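Local coordinates for protein Exo-poly-alpha-D-galacturonosidase (PDB 3JUR) that probably hydrolyses polygalacturonate, the backbone of pectin, as a tetrameric family 28 glycosidase built on a right-handed parallel beta-helix, at residues V117-T128 / V193-E204. Sequence-based numbering, arbitrary orientation.
Sequences VYALDCENVAIT and VQFYRCRNVLVE
N124 and N200 occupy matching corners of two successive beta-helix coils, their amides side by side and nearly coplanar, 17° apart. N200 ND2 donates to N124 OD1 at 2.7 Å, with the oxygen in the N200 amide plane. Both side chains have CG anti to the carbonyl carbon (chi1 near -47° in each), which sets the amides alongside each other. Outside the corner, R197 grips D121 side-on, NE to OD1 at 2.8 Å and NH2 to OD2 at 2.9 Å, the carboxylate and guanidinium nearly coplanar. E123 OE2 instead lies over a face of the R199 guanidinium, 3.0 Å from NH2, so that pair is held by charge alone. Inside the coil, the F195 ring takes V125 CG1 at its edge, by CE1, while I127 CD1 approaches CZ at 3.8 Å and A119 CB lies 4.0 Å from CD1. V201, from the same segment as F195, covers the ring, its CG1 3.4 Å above the plane and over the centre. Strands 117-120 and 193-196 run parallel, as do 125-128 and 201-204, and backbone bonds such as Y196 N to A119 O (2.7 Å) fix the one-to-one register. Farther out, N124 ND2 bonds to N79 OD1 and N200 OD1 to N223 ND2, extending a row of asparagines as seen in other parallel beta-helices. Replacing N124 with alanine removes the amide, and N200 ND2 is likely to lose its acceptor and N79 OD1 its donor, interrupting the row. Coil is thus joined to coil by apolar packing within, an amide bond at the turn and ion pairs on the solvent side.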
ATOM      1  N   VAL D 117      23.194  29.761 -36.021  1.00 22.99           N
ATOM      2  CA  VAL D 117      22.277  29.659 -37.158  1.00 23.09           C
ATOM      3  C   VAL D 117      21.127  30.622 -36.863  1.00 22.97           C
ATOM      4  O   VAL D 117      20.483  30.525 -35.821  1.00 22.89           O
ATOM      5  CB  VAL D 117      21.747  28.212 -37.362  1.00 23.04           C
ATOM      6  CG1 VAL D 117      20.897  28.127 -38.617  1.00 23.06           C
ATOM      7  CG2 VAL D 117      22.896  27.221 -37.451  1.00 23.14           C
ATOM      8  N   TYR D 118      20.889  31.559 -37.771  1.00 23.12           N
ATOM      9  CA  TYR D 118      20.005  32.691 -37.494  1.00 23.24           C
ATOM     10  C   TYR D 118      19.044  32.991 -38.637  1.00 23.38           C
ATOM     11  O   TYR D 118      19.452  33.096 -39.806  1.00 23.30           O
ATOM     12  CB  TYR D 118      20.858  33.928 -37.168  1.00 23.24           C
ATOM     13  CG  TYR D 118      20.110  35.205 -36.786  1.00 23.42           C
ATOM     14  CD1 TYR D 118      19.352  35.278 -35.612  1.00 22.91           C
ATOM     15  CD2 TYR D 118      20.208  36.353 -37.579  1.00 23.05           C
ATOM     16  CE1 TYR D 118      18.690  36.451 -35.250  1.00 22.51           C
ATOM     17  CE2 TYR D 118      19.552  37.533 -37.230  1.00 22.98           C
ATOM     18  CZ  TYR D 118      18.795  37.574 -36.063  1.00 23.42           C
ATOM     19  OH  TYR D 118      18.146  38.738 -35.718  1.00 22.72           O
ATOM     20  N   ALA D 119      17.768  33.130 -38.285  1.00 23.56           N
ATOM     21  CA  ALA D 119      16.751  33.649 -39.200  1.00 23.89           C
ATOM     22  C   ALA D 119      15.910  34.710 -38.494  1.00 24.05           C
ATOM     23  O   ALA D 119      15.436  34.491 -37.378  1.00 24.02           O
ATOM     24  CB  ALA D 119      15.866  32.522 -39.722  1.00 23.74           C
ATOM     25  N   LEU D 120      15.731  35.855 -39.145  1.00 24.12           N
ATOM     26  CA  LEU D 120      14.929  36.943 -38.592  1.00 24.49           C
ATOM     27  C   LEU D 120      13.824  37.327 -39.565  1.00 24.77           C
ATOM     28  O   LEU D 120      14.099  37.604 -40.730  1.00 24.65           O
ATOM     29  CB  LEU D 120      15.812  38.164 -38.293  1.00 24.35           C
ATOM     30  CG  LEU D 120      15.108  39.491 -37.969  1.00 24.39           C
ATOM     31  CD1 LEU D 120      14.393  39.434 -36.617  1.00 24.13           C
ATOM     32  CD2 LEU D 120      16.092  40.657 -38.018  1.00 24.99           C
ATOM     33  N   ASP D 121      12.584  37.344 -39.079  1.00 25.26           N
ATOM     34  CA  ASP D 121      11.413  37.749 -39.879  1.00 25.86           C
ATOM     35  C   ASP D 121      11.235  36.907 -41.149  1.00 25.97           C
ATOM     36  O   ASP D 121      10.768  37.400 -42.180  1.00 26.10           O
ATOM     37  CB  ASP D 121      11.481  39.251 -40.228  1.00 25.92           C
ATOM     38  CG  ASP D 121      11.223  40.151 -39.027  1.00 26.87           C
ATOM     39  OD1 ASP D 121      10.323  39.831 -38.212  1.00 27.65           O
ATOM     40  OD2 ASP D 121      11.914  41.188 -38.905  1.00 26.94           O
ATOM     41  N   CYS D 122      11.620  35.640 -41.065  1.00 26.19           N
ATOM     42  CA  CYS D 122      11.591  34.736 -42.210  1.00 26.61           C
ATOM     43  C   CYS D 122      10.372  33.825 -42.185  1.00 26.54           C
ATOM     44  O   CYS D 122       9.739  33.627 -41.141  1.00 26.44           O
ATOM     45  CB  CYS D 122      12.862  33.886 -42.249  1.00 26.58           C
ATOM     46  SG  CYS D 122      14.370  34.800 -42.659  1.00 28.92           S
ATOM     47  N   GLU D 123      10.078  33.248 -43.344  1.00 26.29           N
ATOM     48  CA  GLU D 123       8.942  32.366 -43.524  1.00 26.31           C
ATOM     49  C   GLU D 123       9.408  31.121 -44.280  1.00 26.05           C
ATOM     50  O   GLU D 123      10.241  31.226 -45.184  1.00 25.88           O
ATOM     51  CB  GLU D 123       7.887  33.110 -44.330  1.00 26.76           C
ATOM     52  CG  GLU D 123       6.549  32.425 -44.477  1.00 27.90           C
ATOM     53  CD  GLU D 123       5.576  33.272 -45.284  1.00 29.50           C
ATOM     54  OE1 GLU D 123       5.989  33.842 -46.320  1.00 29.62           O
ATOM     55  OE2 GLU D 123       4.402  33.371 -44.874  1.00 30.78           O
ATOM     56  N   ASN D 124       8.875  29.955 -43.908  1.00 25.59           N
ATOM     57  CA  ASN D 124       9.181  28.675 -44.572  1.00 25.55           C
ATOM     58  C   ASN D 124      10.673  28.345 -44.552  1.00 25.57           C
ATOM     59  O   ASN D 124      11.341  28.355 -45.590  1.00 25.78           O
ATOM     60  CB  ASN D 124       8.647  28.646 -46.018  1.00 25.58           C
ATOM     61  CG  ASN D 124       7.210  29.127 -46.126  1.00 25.59           C
ATOM     62  OD1 ASN D 124       6.360  28.778 -45.307  1.00 24.63           O
ATOM     63  ND2 ASN D 124       6.934  29.934 -47.144  1.00 24.56           N
ATOM     64  N   VAL D 125      11.191  28.076 -43.360  1.00 25.32           N
ATOM     65  CA  VAL D 125      12.610  27.818 -43.172  1.00 25.37           C
ATOM     66  C   VAL D 125      12.785  26.465 -42.484  1.00 25.18           C
ATOM     67  O   VAL D 125      12.069  26.155 -41.534  1.00 25.01           O
ATOM     68  CB  VAL D 125      13.290  28.965 -42.377  1.00 25.46           C
ATOM     69  CG1 VAL D 125      14.747  28.637 -42.086  1.00 26.05           C
ATOM     70  CG2 VAL D 125      13.213  30.278 -43.158  1.00 25.54           C
ATOM     71  N   ALA D 126      13.712  25.648 -42.982  1.00 24.83           N
ATOM     72  CA  ALA D 126      13.899  24.301 -42.439  1.00 24.75           C
ATOM     73  C   ALA D 126      15.362  23.922 -42.262  1.00 24.70           C
ATOM     74  O   ALA D 126      16.223  24.348 -43.036  1.00 24.23           O
ATOM     75  CB  ALA D 126      13.187  23.271 -43.308  1.00 24.63           C
ATOM     76  N   ILE D 127      15.634  23.135 -41.222  1.00 24.44           N
ATOM     77  CA  ILE D 127      16.931  22.484 -41.054  1.00 24.10           C
ATOM     78  C   ILE D 127      16.681  20.979 -40.972  1.00 24.15           C
ATOM     79  O   ILE D 127      16.015  20.507 -40.053  1.00 24.07           O
ATOM     80  CB  ILE D 127      17.673  22.994 -39.803  1.00 24.05           C
ATOM     81  CG1 ILE D 127      17.964  24.499 -39.929  1.00 24.01           C
ATOM     82  CG2 ILE D 127      18.958  22.195 -39.572  1.00 23.37           C
ATOM     83  CD1 ILE D 127      18.297  25.183 -38.599  1.00 23.88           C
ATOM     84  N   THR D 128      17.198  20.239 -41.948  1.00 23.85           N
ATOM     85  CA  THR D 128      16.893  18.813 -42.092  1.00 23.79           C
ATOM     86  C   THR D 128      18.184  18.005 -42.274  1.00 23.96           C
ATOM     87  O   THR D 128      19.277  18.579 -42.333  1.00 23.88           O
ATOM     88  CB  THR D 128      15.930  18.544 -43.292  1.00 23.73           C
ATOM     89  OG1 THR D 128      16.617  18.768 -44.530  1.00 24.00           O
ATOM     90  CG2 THR D 128      14.703  19.450 -43.240  1.00 23.85           C
ATOM     91  N   VAL D 193      20.845  27.798 -32.366  1.00 22.86           N
ATOM     92  CA  VAL D 193      19.907  27.960 -33.477  1.00 22.99           C
ATOM     93  C   VAL D 193      18.765  28.875 -33.027  1.00 23.43           C
ATOM     94  O   VAL D 193      18.068  28.576 -32.057  1.00 23.56           O
ATOM     95  CB  VAL D 193      19.347  26.584 -33.964  1.00 23.03           C
ATOM     96  CG1 VAL D 193      18.373  26.764 -35.129  1.00 22.67           C
ATOM     97  CG2 VAL D 193      20.476  25.627 -34.349  1.00 22.63           C
ATOM     98  N   GLN D 194      18.584  29.996 -33.723  1.00 23.90           N
ATOM     99  CA  GLN D 194      17.547  30.954 -33.352  1.00 24.26           C
ATOM    100  C   GLN D 194      16.723  31.392 -34.552  1.00 24.32           C
ATOM    101  O   GLN D 194      17.261  31.849 -35.558  1.00 24.36           O
ATOM    102  CB  GLN D 194      18.139  32.169 -32.619  1.00 24.38           C
ATOM    103  CG  GLN D 194      17.091  33.086 -31.959  1.00 25.10           C
ATOM    104  CD  GLN D 194      17.713  34.210 -31.134  1.00 26.12           C
ATOM    105  OE1 GLN D 194      18.195  35.208 -31.672  1.00 23.67           O
ATOM    106  NE2 GLN D 194      17.694  34.048 -29.816  1.00 26.30           N
ATOM    107  N   PHE D 195      15.412  31.203 -34.436  1.00 24.60           N
ATOM    108  CA  PHE D 195      14.439  31.739 -35.375  1.00 24.65           C
ATOM    109  C   PHE D 195      13.731  32.875 -34.656  1.00 24.70           C
ATOM    110  O   PHE D 195      13.085  32.658 -33.626  1.00 24.59           O
ATOM    111  CB  PHE D 195      13.422  30.660 -35.776  1.00 24.76           C
ATOM    112  CG  PHE D 195      14.045  29.437 -36.394  1.00 24.76           C
ATOM    113  CD1 PHE D 195      14.311  29.392 -37.762  1.00 24.33           C
ATOM    114  CD2 PHE D 195      14.369  28.327 -35.607  1.00 25.58           C
ATOM    115  CE1 PHE D 195      14.900  28.269 -38.343  1.00 24.06           C
ATOM    116  CE2 PHE D 195      14.956  27.196 -36.180  1.00 24.60           C
ATOM    117  CZ  PHE D 195      15.226  27.173 -37.554  1.00 24.49           C
ATOM    118  N   TYR D 196      13.867  34.084 -35.186  1.00 24.87           N
ATOM    119  CA  TYR D 196      13.292  35.272 -34.554  1.00 25.05           C
ATOM    120  C   TYR D 196      12.144  35.836 -35.389  1.00 25.17           C
ATOM    121  O   TYR D 196      12.346  36.264 -36.533  1.00 24.93           O
ATOM    122  CB  TYR D 196      14.370  36.336 -34.325  1.00 24.96           C
ATOM    123  CG  TYR D 196      14.186  37.097 -33.038  1.00 25.23           C
ATOM    124  CD1 TYR D 196      14.914  36.757 -31.893  1.00 25.26           C
ATOM    125  CD2 TYR D 196      13.269  38.142 -32.951  1.00 25.21           C
ATOM    126  CE1 TYR D 196      14.739  37.450 -30.695  1.00 25.40           C
ATOM    127  CE2 TYR D 196      13.086  38.843 -31.765  1.00 25.64           C
ATOM    128  CZ  TYR D 196      13.822  38.497 -30.643  1.00 25.73           C
ATOM    129  OH  TYR D 196      13.627  39.188 -29.471  1.00 24.78           O
ATOM    130  N   ARG D 197      10.944  35.819 -34.805  1.00 25.14           N
ATOM    131  CA  ARG D 197       9.709  36.269 -35.459  1.00 25.44           C
ATOM    132  C   ARG D 197       9.480  35.567 -36.806  1.00 25.84           C
ATOM    133  O   ARG D 197       9.263  36.216 -37.837  1.00 25.89           O
ATOM    134  CB  ARG D 197       9.683  37.798 -35.620  1.00 25.43           C
ATOM    135  CG  ARG D 197       9.860  38.598 -34.330  1.00 25.30           C
ATOM    136  CD  ARG D 197       9.510  40.073 -34.551  1.00 25.41           C
ATOM    137  NE  ARG D 197      10.387  40.719 -35.529  1.00 24.74           N
ATOM    138  CZ  ARG D 197      11.112  41.814 -35.300  1.00 25.79           C
ATOM    139  NH1 ARG D 197      11.072  42.418 -34.120  1.00 25.52           N
ATOM    140  NH2 ARG D 197      11.871  42.319 -36.265  1.00 25.16           N
ATOM    141  N   CYS D 198       9.538  34.238 -36.788  1.00 26.17           N
ATOM    142  CA  CYS D 198       9.412  33.451 -38.008  1.00 26.52           C
ATOM    143  C   CYS D 198       8.107  32.667 -38.047  1.00 26.30           C
ATOM    144  O   CYS D 198       7.511  32.387 -37.011  1.00 26.40           O
ATOM    145  CB  CYS D 198      10.598  32.495 -38.157  1.00 26.37           C
ATOM    146  SG  CYS D 198      12.176  33.312 -38.366  1.00 29.00           S
ATOM    147  N   ARG D 199       7.686  32.318 -39.259  1.00 26.22           N
ATOM    148  CA  ARG D 199       6.514  31.486 -39.499  1.00 26.43           C
ATOM    149  C   ARG D 199       6.920  30.257 -40.301  1.00 25.77           C
ATOM    150  O   ARG D 199       7.735  30.363 -41.220  1.00 25.64           O
ATOM    151  CB  ARG D 199       5.468  32.270 -40.297  1.00 26.92           C
ATOM    152  CG  ARG D 199       4.241  32.686 -39.505  1.00 29.66           C
ATOM    153  CD  ARG D 199       3.296  33.567 -40.335  1.00 32.47           C
ATOM    154  NE  ARG D 199       2.931  32.962 -41.619  1.00 35.36           N
ATOM    155  CZ  ARG D 199       2.013  33.447 -42.460  1.00 36.78           C
ATOM    156  NH1 ARG D 199       1.334  34.550 -42.163  1.00 37.21           N
ATOM    157  NH2 ARG D 199       1.765  32.820 -43.606  1.00 36.93           N
ATOM    158  N   ASN D 200       6.329  29.106 -39.972  1.00 25.08           N
ATOM    159  CA  ASN D 200       6.531  27.850 -40.717  1.00 24.61           C
ATOM    160  C   ASN D 200       7.986  27.398 -40.689  1.00 24.70           C
ATOM    161  O   ASN D 200       8.735  27.579 -41.663  1.00 24.65           O
ATOM    162  CB  ASN D 200       6.040  27.952 -42.173  1.00 24.50           C
ATOM    163  CG  ASN D 200       4.670  28.591 -42.295  1.00 23.83           C
ATOM    164  OD1 ASN D 200       3.876  28.574 -41.358  1.00 22.63           O
ATOM    165  ND2 ASN D 200       4.389  29.164 -43.459  1.00 23.67           N
ATOM    166  N   VAL D 201       8.376  26.809 -39.567  1.00 24.04           N
ATOM    167  CA  VAL D 201       9.757  26.427 -39.328  1.00 24.29           C
ATOM    168  C   VAL D 201       9.814  24.948 -38.984  1.00 24.05           C
ATOM    169  O   VAL D 201       8.997  24.451 -38.206  1.00 24.29           O
ATOM    170  CB  VAL D 201      10.378  27.269 -38.181  1.00 24.52           C
ATOM    171  CG1 VAL D 201      11.722  26.705 -37.753  1.00 25.43           C
ATOM    172  CG2 VAL D 201      10.521  28.734 -38.599  1.00 24.93           C
ATOM    173  N   LEU D 202      10.778  24.252 -39.574  1.00 23.79           N
ATOM    174  CA  LEU D 202      11.004  22.840 -39.298  1.00 23.56           C
ATOM    175  C   LEU D 202      12.470  22.609 -38.958  1.00 23.50           C
ATOM    176  O   LEU D 202      13.348  23.085 -39.663  1.00 23.75           O
ATOM    177  CB  LEU D 202      10.602  21.995 -40.513  1.00 23.20           C
ATOM    178  CG  LEU D 202      10.976  20.510 -40.563  1.00 23.04           C
ATOM    179  CD1 LEU D 202      10.292  19.723 -39.458  1.00 22.16           C
ATOM    180  CD2 LEU D 202      10.625  19.922 -41.922  1.00 23.35           C
ATOM    181  N   VAL D 203      12.725  21.898 -37.866  1.00 23.30           N
ATOM    182  CA  VAL D 203      14.062  21.401 -37.558  1.00 23.25           C
ATOM    183  C   VAL D 203      13.942  19.900 -37.334  1.00 23.38           C
ATOM    184  O   VAL D 203      13.202  19.455 -36.440  1.00 22.65           O
ATOM    185  CB  VAL D 203      14.675  22.060 -36.287  1.00 23.50           C
ATOM    186  CG1 VAL D 203      16.058  21.452 -35.964  1.00 23.25           C
ATOM    187  CG2 VAL D 203      14.770  23.574 -36.437  1.00 23.63           C
ATOM    188  N   GLU D 204      14.659  19.119 -38.136  1.00 23.31           N
ATOM    189  CA  GLU D 204      14.552  17.665 -38.046  1.00 24.10           C
ATOM    190  C   GLU D 204      15.861  16.941 -38.320  1.00 24.06           C
ATOM    191  O   GLU D 204      16.723  17.446 -39.038  1.00 24.20           O
ATOM    192  CB  GLU D 204      13.441  17.132 -38.969  1.00 24.07           C
ATOM    193  CG  GLU D 204      13.676  17.349 -40.467  1.00 26.37           C
ATOM    194  CD  GLU D 204      12.701  16.565 -41.345  1.00 28.72           C
ATOM    195  OE1 GLU D 204      12.941  16.466 -42.568  1.00 30.48           O
ATOM    196  OE2 GLU D 204      11.702  16.034 -40.817  1.00 29.81           O
TER